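Local coordinates for putative iron binding protein (Bordetella pertussis Tohama I, PDB 1Y9U) that binds ferric iron through tyrosine side chains and probably serves iron uptake as a periplasmic solute-binding protein, at residues 105-110 against 142-147; 61-66 against 307-312. One frame throughout, in Å; residues are numbered along the deposited sequence.

Overall arrangement
From the N terminus, the chain first reaches residues 61-66, where strand 58-62 turns into helix 64-72. It then runs along strand 100-112, which carries residues 105-110. Thirty-one residues later it enters helix 142-155, and contact 1 closes that short loop. Contact 2 closes a far longer loop, between 61-66 and 307-312 on helix 303-318. Contact 1 is therefore nested inside contact 2. The centres lie about 12 Å apart, and the two touch, because Arg-309 also reaches the start of helix 142-155. Contact 1 joins strand 100-112 to helix 142-155. Contact 2 joins the turn between strand 58-62 and helix 64-72 to helix 303-318.

Contact 1: residues 105-110 against 142-147; sequences RDRVLY and PYNTAL
The guanidinium of Arg-107 takes Tyr-143 on one face and Asn-144 at its edge. Tyr-143 CB sits over the centre of the group, 3.4 Å from Arg-107 CZ. The tyrosine ring itself is tilted by 46° to that guanidinium, so the two planes do not stack. At the edge, Asn-144 OD1 lies in the guanidinium plane. Arg-107 NE and NH2 grip this one oxygen side-on, each at 3.0 Å from Asn-144 OD1. Both bonds are bent, as expected when two N-H groups share an acceptor. Both nitrogens stand above the same face of the amide. Asn-144 ND2 donates to Ser-138 O, which helps fix the amide's rotation. Arg-107 CD also packs on the backbone at 3.3 Å from Tyr-143 O.

The other end of the tyrosine meets Arg-105. The chain of Arg-105 bends at chi3, and its NH2 comes 3.3 Å from Tyr-143 CE2. Its guanidinium plane is turned 55° from the ring. The phenol oxygen lies near the edge of the Arg-105 group, with Tyr-143 OH 3.3 Å from Arg-105 NH2.

Each arginine has further partners. Arg-105 NH1 forms a salt bridge with Glu-276. Arg-107 NH1 bonds to Asn-197 and forms a salt bridge with Asp-179. These bonds hold both guanidinium groups in place beside the tyrosine. Tyr-143 OH is hydrogen-bonded to Tyr-200 OH.

Strand 105-110 and helix 142-147 run nearly at right angles (86°), with Tyr-143 at the start of the helix pointing to the strand. Tyr-143, Tyr-199 and Tyr-200 bind ferric iron in this protein, although this chain carries no metal. The contact places one tyrosine ligand of the iron site beside two arginines, in a protein of the periplasmic solute-binding family.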
loop_
_atom_site.group_PDB
_atom_site.type_symbol
_atom_site.label_atom_id
_atom_site.label_comp_id
_atom_site.label_asym_id
_atom_site.label_seq_id
_atom_site.Cartn_x
_atom_site.Cartn_y
_atom_site.Cartn_z
ATOM N N ARG A 105 -1.313 -0.502 -3.057
ATOM C CA ARG A 105 -2.274 -0.238 -1.982
ATOM C C ARG A 105 -2.830 1.162 -2.188
ATOM O O ARG A 105 -2.306 2.134 -1.660
ATOM C CB ARG A 105 -1.533 -0.369 -0.667
ATOM C CG ARG A 105 -1.121 -1.824 -0.398
ATOM C CD ARG A 105 -0.028 -1.981 0.610
ATOM N NE ARG A 105 -0.337 -1.403 1.908
ATOM C CZ ARG A 105 -0.888 -2.049 2.930
ATOM N NH1 ARG A 105 -1.233 -3.322 2.872
ATOM N NH2 ARG A 105 -1.089 -1.394 4.051
ATOM N N ASP A 106 -3.894 1.233 -2.974
ATOM C CA ASP A 106 -4.526 2.476 -3.354
ATOM C C ASP A 106 -5.442 3.001 -2.286
ATOM O O ASP A 106 -6.206 2.245 -1.661
ATOM C CB ASP A 106 -5.242 2.400 -4.712
ATOM C CG ASP A 106 -6.209 1.252 -4.862
ATOM O OD1 ASP A 106 -5.896 0.106 -4.484
ATOM O OD2 ASP A 106 -7.276 1.427 -5.446
ATOM N N ARG A 107 -5.351 4.306 -2.081
ATOM C CA ARG A 107 -6.151 4.977 -1.077
ATOM C C ARG A 107 -7.280 5.700 -1.796
ATOM O O ARG A 107 -7.040 6.570 -2.616
ATOM C CB ARG A 107 -5.299 5.912 -0.228
ATOM C CG ARG A 107 -6.002 6.403 1.017
ATOM C CD ARG A 107 -5.036 6.676 2.189
ATOM N NE ARG A 107 -5.674 6.960 3.474
ATOM C CZ ARG A 107 -6.218 6.028 4.246
ATOM N NH1 ARG A 107 -6.253 4.763 3.867
ATOM N NH2 ARG A 107 -6.733 6.368 5.413
ATOM N N VAL A 108 -8.505 5.248 -1.536
ATOM C CA VAL A 108 -9.662 5.596 -2.340
ATOM C C VAL A 108 -10.754 6.248 -1.491
ATOM O O VAL A 108 -10.587 6.476 -0.302
ATOM C CB VAL A 108 -10.176 4.336 -3.085
ATOM C CG1 VAL A 108 -9.047 3.688 -3.926
ATOM C CG2 VAL A 108 -10.745 3.310 -2.125
ATOM N N LEU A 109 -11.886 6.546 -2.125
ATOM C CA LEU A 109 -13.037 7.117 -1.463
ATOM C C LEU A 109 -14.102 6.046 -1.309
ATOM O O LEU A 109 -14.560 5.472 -2.291
ATOM C CB LEU A 109 -13.593 8.279 -2.278
ATOM C CG LEU A 109 -14.541 9.222 -1.533
ATOM C CD1 LEU A 109 -13.801 10.081 -0.490
ATOM C CD2 LEU A 109 -15.309 10.101 -2.502
ATOM N N TYR A 110 -14.460 5.734 -0.071
ATOM C CA TYR A 110 -15.647 4.927 0.193
ATOM C C TYR A 110 -16.839 5.843 0.099
ATOM O O TYR A 110 -16.776 6.953 0.614
ATOM C CB TYR A 110 -15.622 4.343 1.585
ATOM C CG TYR A 110 -14.534 3.330 1.916
ATOM C CD1 TYR A 110 -13.512 2.990 1.033
ATOM C CD2 TYR A 110 -14.539 2.703 3.175
ATOM C CE1 TYR A 110 -12.526 2.082 1.405
ATOM C CE2 TYR A 110 -13.575 1.798 3.534
ATOM C CZ TYR A 110 -12.581 1.463 2.636
ATOM O OH TYR A 110 -11.580 0.606 3.053
ATOM N N PRO A 142 0.188 6.270 8.958
ATOM C CA PRO A 142 0.941 6.164 7.706
ATOM C C PRO A 142 0.138 6.189 6.406
ATOM O O PRO A 142 0.621 6.711 5.406
ATOM C CB PRO A 142 1.698 4.861 7.871
ATOM C CG PRO A 142 1.957 4.799 9.326
ATOM C CD PRO A 142 0.721 5.352 9.983
ATOM N N TYR A 143 -1.072 5.630 6.389
ATOM C CA TYR A 143 -1.859 5.678 5.162
ATOM C C TYR A 143 -2.148 7.112 4.751
ATOM O O TYR A 143 -2.173 7.459 3.574
ATOM C CB TYR A 143 -3.191 4.975 5.357
ATOM C CG TYR A 143 -3.174 3.499 5.654
ATOM C CD1 TYR A 143 -4.304 2.881 6.199
ATOM C CD2 TYR A 143 -2.083 2.708 5.367
ATOM C CE1 TYR A 143 -4.323 1.528 6.452
ATOM C CE2 TYR A 143 -2.093 1.358 5.623
ATOM C CZ TYR A 143 -3.216 0.779 6.171
ATOM O OH TYR A 143 -3.212 -0.577 6.402
ATOM N N ASN A 144 -2.429 7.943 5.751
ATOM C CA ASN A 144 -2.747 9.336 5.509
ATOM C C ASN A 144 -1.512 10.187 5.290
ATOM O O ASN A 144 -1.521 11.042 4.409
ATOM C CB ASN A 144 -3.610 9.902 6.631
ATOM C CG ASN A 144 -5.061 9.441 6.557
ATOM O OD1 ASN A 144 -5.576 9.137 5.486
ATOM N ND2 ASN A 144 -5.711 9.356 7.720
ATOM N N THR A 145 -0.436 9.980 6.054
ATOM C CA THR A 145 0.750 10.805 5.825
ATOM C C THR A 145 1.358 10.560 4.470
ATOM O O THR A 145 1.898 11.471 3.882
ATOM C CB THR A 145 1.820 10.656 6.895
ATOM O OG1 THR A 145 2.269 9.301 6.938
ATOM C CG2 THR A 145 1.290 10.999 8.286
ATOM N N ALA A 146 1.244 9.344 3.946
ATOM C CA ALA A 146 1.732 9.091 2.600
ATOM C C ALA A 146 0.934 9.875 1.554
ATOM O O ALA A 146 1.500 10.385 0.595
ATOM C CB ALA A 146 1.691 7.609 2.289
ATOM N N LEU A 147 -0.393 9.952 1.720
ATOM C CA LEU A 147 -1.247 10.679 0.772
ATOM C C LEU A 147 -0.914 12.173 0.828
ATOM O O LEU A 147 -0.805 12.836 -0.191
ATOM C CB LEU A 147 -2.739 10.431 1.082
ATOM C CG LEU A 147 -3.747 11.245 0.256
ATOM C CD1 LEU A 147 -3.648 10.932 -1.207
ATOM C CD2 LEU A 147 -5.183 11.021 0.775
#

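Contact 2: residues 61-66 against 307-312; sequences TVDIGN and KYRKQA
Asp-63 and Arg-309 both send CG away from their backbone nitrogens, with chi1 at -161° and -154°, which turns both side chains toward the facing segment. The arginine chain then bends at chi2 (75°) and continues extended through chi3, and the guanidinium is turned across the end of the chain. The two side chains come from opposite directions and meet end-on.

Their flat groups lie nearly in one plane. Arg-309 NH1 donates to Asp-63 OD1 at 2.9 Å, and Arg-309 NH2 donates to Asp-63 OD2 at 2.8 Å. Both bonds are almost straight. Each carboxylate oxygen uses its syn lone pair. This is a bidentate salt bridge, with one nitrogen for each oxygen. The paired bonds keep the two groups flat against rotation.

Asp-63 has a second task. It is the N-cap of helix 64-72, and its OD1 accepts from Gly-65 N at 2.8 Å through the anti lone pair. Thus OD1 is held from two sides, by the helix start and by the arginine. Both the helix start and the positive guanidinium would tend to favour the charged carboxylate. Gly-65 N also lies near the edge of the guanidinium.

Arg-309 is used further on its other edges. Its NE probably donates to Thr-145 OG1, and its NH2 probably also donates to Pro-142 O, both on helix 142-155. One guanidinium therefore joins two helix starts, those of 64-72 and 142-155, to helix 303-318. The adjoining strand 237-245 borders the bridge: Asn-238 touches both Asp-63 and Arg-309, and its OD1 accepts from Ile-64 N. Tyr-308 and Ala-312 of helix 303-318 also pack along helix 142-155, as does Arg-309 through Ala-146.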
loop_
_atom_site.group_PDB
_atom_site.type_symbol
_atom_site.label_atom_id
_atom_site.label_comp_id
_atom_site.label_asym_id
_atom_site.label_seq_id
_atom_site.Cartn_x
_atom_site.Cartn_y
_atom_site.Cartn_z
ATOM N N THR A 61 8.582 -6.127 2.838
ATOM C CA THR A 61 7.831 -5.312 3.792
ATOM C C THR A 61 6.745 -4.508 3.096
ATOM O O THR A 61 6.513 -4.655 1.883
ATOM C CB THR A 61 8.848 -4.445 4.598
ATOM O OG1 THR A 61 8.211 -3.836 5.738
ATOM C CG2 THR A 61 9.387 -3.310 3.789
ATOM N N VAL A 62 6.060 -3.678 3.877
ATOM C CA VAL A 62 4.992 -2.822 3.386
ATOM C C VAL A 62 5.361 -1.377 3.696
ATOM O O VAL A 62 5.993 -1.114 4.721
ATOM C CB VAL A 62 3.666 -3.227 4.054
ATOM C CG1 VAL A 62 2.505 -2.373 3.572
ATOM C CG2 VAL A 62 3.377 -4.707 3.806
ATOM N N ASP A 63 4.961 -0.476 2.799
ATOM C CA ASP A 63 5.171 0.972 2.837
ATOM C C ASP A 63 6.496 1.362 2.204
ATOM O O ASP A 63 7.542 0.885 2.613
ATOM C CB ASP A 63 5.065 1.537 4.250
ATOM C CG ASP A 63 4.819 3.010 4.257
ATOM O OD1 ASP A 63 5.673 3.778 3.808
ATOM O OD2 ASP A 63 3.778 3.504 4.690
ATOM N N ILE A 64 6.446 2.239 1.207
ATOM C CA ILE A 64 7.649 2.743 0.547
ATOM C C ILE A 64 8.650 3.320 1.540
ATOM O O ILE A 64 9.849 3.131 1.381
ATOM C CB ILE A 64 7.302 3.761 -0.569
ATOM C CG1 ILE A 64 8.548 4.233 -1.327
ATOM C CG2 ILE A 64 6.574 4.990 -0.007
ATOM C CD1 ILE A 64 9.354 3.118 -2.019
ATOM N N GLY A 65 8.175 4.011 2.577
ATOM C CA GLY A 65 9.072 4.533 3.597
ATOM C C GLY A 65 9.904 3.469 4.270
ATOM O O GLY A 65 11.107 3.659 4.493
ATOM N N ASN A 66 9.278 2.338 4.598
ATOM C CA ASN A 66 10.002 1.228 5.212
ATOM C C ASN A 66 11.040 0.636 4.264
ATOM O O ASN A 66 12.128 0.245 4.687
ATOM C CB ASN A 66 9.042 0.136 5.679
ATOM C CG ASN A 66 8.259 0.528 6.919
ATOM O OD1 ASN A 66 7.105 0.143 7.080
ATOM N ND2 ASN A 66 8.891 1.283 7.807
ATOM N N LYS A 307 10.297 11.040 0.584
ATOM C CA LYS A 307 10.956 12.359 0.596
ATOM C C LYS A 307 10.164 13.398 1.389
ATOM O O LYS A 307 10.755 14.189 2.092
ATOM C CB LYS A 307 11.152 12.883 -0.843
ATOM C CG LYS A 307 11.784 14.296 -0.980
ATOM C CD LYS A 307 11.929 14.762 -2.440
ATOM C CE LYS A 307 12.364 16.253 -2.549
ATOM N NZ LYS A 307 12.820 16.641 -3.929
ATOM N N TYR A 308 8.836 13.402 1.243
ATOM C CA TYR A 308 7.979 14.439 1.826
ATOM C C TYR A 308 7.236 13.971 3.085
ATOM O O TYR A 308 6.393 14.713 3.602
ATOM C CB TYR A 308 6.972 14.941 0.783
ATOM C CG TYR A 308 7.575 15.785 -0.304
ATOM C CD1 TYR A 308 7.874 15.252 -1.551
ATOM C CD2 TYR A 308 7.854 17.132 -0.088
ATOM C CE1 TYR A 308 8.424 16.031 -2.556
ATOM C CE2 TYR A 308 8.412 17.920 -1.091
ATOM C CZ TYR A 308 8.695 17.362 -2.320
ATOM O OH TYR A 308 9.254 18.127 -3.331
ATOM N N ARG A 309 7.556 12.792 3.610
ATOM C CA ARG A 309 6.807 12.173 4.703
ATOM C C ARG A 309 6.833 12.992 5.987
ATOM O O ARG A 309 5.800 13.221 6.612
ATOM C CB ARG A 309 7.270 10.725 4.996
ATOM C CG ARG A 309 6.165 9.883 5.623
ATOM C CD ARG A 309 5.119 9.467 4.594
ATOM N NE ARG A 309 4.219 8.395 4.980
ATOM C CZ ARG A 309 4.439 7.093 4.818
ATOM N NH1 ARG A 309 5.582 6.645 4.300
ATOM N NH2 ARG A 309 3.495 6.235 5.150
ATOM N N LYS A 310 8.024 13.421 6.381
ATOM C CA LYS A 310 8.165 14.175 7.621
ATOM C C LYS A 310 7.478 15.540 7.487
ATOM O O LYS A 310 6.762 15.947 8.390
ATOM C CB LYS A 310 9.639 14.339 7.995
ATOM C CG LYS A 310 9.889 14.974 9.362
ATOM C CD LYS A 310 11.317 15.520 9.495
ATOM C CE LYS A 310 12.363 14.403 9.510
ATOM N NZ LYS A 310 13.771 14.898 9.664
ATOM N N GLN A 311 7.629 16.206 6.352
ATOM C CA GLN A 311 6.944 17.468 6.086
ATOM C C GLN A 311 5.417 17.295 6.182
ATOM O O GLN A 311 4.715 18.126 6.739
ATOM C CB GLN A 311 7.313 18.021 4.700
ATOM C CG GLN A 311 6.835 19.467 4.467
ATOM C CD GLN A 311 7.235 20.066 3.133
ATOM O OE1 GLN A 311 7.989 19.464 2.366
ATOM N NE2 GLN A 311 6.712 21.248 2.845
ATOM N N ALA A 312 4.919 16.183 5.656
ATOM C CA ALA A 312 3.501 15.881 5.670
ATOM C C ALA A 312 3.006 15.699 7.094
ATOM O O ALA A 312 1.978 16.247 7.454
ATOM C CB ALA A 312 3.243 14.618 4.856
#